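Bacterial regulatory proteins, TetR family (Nitrosomonas europaea, PDB 3NI7) probably binds DNA as a transcriptional regulator of the TetR family, through an N-terminal helix-turn-helix domain. Local coordinates at residues 38-41 / 42-45. Numbering follows the deposited sequence.
Sequences AVSL and DEIR
S40 and E43 meet where the chain, one continuous run from 38 to 45, passes from a loop into helix 41-47. The carbonyl O of S40 accepts from two amides: I44 N at 3.2 Å, lying in the carbonyl plane, and E43 N, which sits well above that plane. One residue on, R45 N bonds to L41 O at 3.0 Å. S40 is the N-cap: with chi1 at 60°, OG reaches forward to the first turn and accepts from E43 N at 3.1 Å, on a bent path (N-H...O angle 135°). The E43 chain, extended beyond CG, runs back past this serine and lays its carboxylate against V39 CB and CG1, OE1 being 3.5 Å from CB. Shortened to an alanine here, the side chain would lose its carboxylate and is likely to leave this flank of V39 and the S40 hydroxyl less covered. The second methyl of V39, CG2, packs against I44 CD1 at 3.5 Å. L41 and R45 lie side by side, while L41 also rests on L30 and Y31, and I44 on A34, of helix 30-36. A Schellman motif at A38 ends that helix; with the serine cap it frames the turn of the predicted helix-turn-helix, whose second helix, 41-47, probably recognises DNA, as in TetR relatives.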
loop_
_atom_site.group_PDB
_atom_site.type_symbol
_atom_site.label_atom_id
_atom_site.label_comp_id
_atom_site.label_asym_id
_atom_site.label_seq_id
_atom_site.Cartn_x
_atom_site.Cartn_y
_atom_site.Cartn_z
ATOM N N ALA A 38 -12.014 -32.264 -16.373
ATOM C CA ALA A 38 -12.765 -33.155 -17.259
ATOM C C ALA A 38 -14.250 -32.760 -17.276
ATOM O O ALA A 38 -15.114 -33.633 -17.201
ATOM C CB ALA A 38 -12.601 -34.606 -16.826
ATOM N N VAL A 39 -14.546 -31.459 -17.367
ATOM C CA VAL A 39 -15.929 -30.985 -17.625
ATOM C C VAL A 39 -15.959 -29.947 -18.749
ATOM O O VAL A 39 -14.902 -29.494 -19.217
ATOM C CB VAL A 39 -16.561 -30.335 -16.389
ATOM C CG1 VAL A 39 -16.618 -31.322 -15.243
ATOM C CG2 VAL A 39 -15.811 -29.043 -16.014
ATOM N N SER A 40 -17.171 -29.570 -19.171
ATOM C CA SER A 40 -17.363 -28.632 -20.288
ATOM C C SER A 40 -17.243 -27.182 -19.858
ATOM O O SER A 40 -17.722 -26.807 -18.797
ATOM C CB SER A 40 -18.756 -28.785 -20.801
ATOM O OG SER A 40 -19.597 -28.485 -19.724
ATOM N N LEU A 41 -16.676 -26.349 -20.716
ATOM C CA LEU A 41 -16.597 -24.926 -20.450
ATOM C C LEU A 41 -17.980 -24.356 -20.084
ATOM O O LEU A 41 -18.126 -23.456 -19.290
ATOM C CB LEU A 41 -16.019 -24.229 -21.663
ATOM C CG LEU A 41 -15.632 -22.767 -21.522
ATOM C CD1 LEU A 41 -14.907 -22.451 -20.192
ATOM C CD2 LEU A 41 -14.768 -22.351 -22.711
ATOM N N ASP A 42 -19.027 -24.907 -20.652
ATOM C CA ASP A 42 -20.375 -24.456 -20.288
ATOM C C ASP A 42 -20.625 -24.693 -18.797
ATOM O O ASP A 42 -21.374 -23.952 -18.163
ATOM C CB ASP A 42 -21.440 -25.155 -21.136
ATOM C CG ASP A 42 -21.443 -24.657 -22.577
ATOM O OD1 ASP A 42 -22.388 -24.983 -23.412
ATOM O OD2 ASP A 42 -20.485 -23.893 -22.855
ATOM N N GLU A 43 -20.027 -25.743 -18.255
ATOM C CA GLU A 43 -20.220 -26.055 -16.857
ATOM C C GLU A 43 -19.459 -25.076 -15.982
ATOM O O GLU A 43 -19.952 -24.615 -14.968
ATOM C CB GLU A 43 -19.770 -27.468 -16.533
ATOM C CG GLU A 43 -20.918 -28.448 -16.274
ATOM C CD GLU A 43 -20.412 -29.876 -15.905
ATOM O OE1 GLU A 43 -19.977 -30.655 -16.817
ATOM O OE2 GLU A 43 -20.454 -30.192 -14.682
ATOM N N ILE A 44 -18.244 -24.765 -16.369
ATOM C CA ILE A 44 -17.458 -23.805 -15.600
ATOM C C ILE A 44 -18.121 -22.432 -15.554
ATOM O O ILE A 44 -18.153 -21.780 -14.511
ATOM C CB ILE A 44 -16.064 -23.632 -16.187
ATOM C CG1 ILE A 44 -15.291 -24.942 -16.093
ATOM C CG2 ILE A 44 -15.320 -22.584 -15.423
ATOM C CD1 ILE A 44 -15.588 -25.726 -14.820
ATOM N N ARG A 45 -18.690 -22.008 -16.677
ATOM C CA ARG A 45 -19.161 -20.666 -16.768
ATOM C C ARG A 45 -20.455 -20.490 -15.988
ATOM O O ARG A 45 -20.820 -19.366 -15.706
ATOM C CB ARG A 45 -19.267 -20.226 -18.220
ATOM C CG ARG A 45 -17.926 -19.958 -18.883
ATOM C CD ARG A 45 -18.007 -19.278 -20.258
ATOM N NE ARG A 45 -18.870 -18.081 -20.276
ATOM C CZ ARG A 45 -18.457 -16.809 -20.236
ATOM N NH1 ARG A 45 -17.156 -16.502 -20.175
ATOM N NH2 ARG A 45 -19.358 -15.819 -20.227
#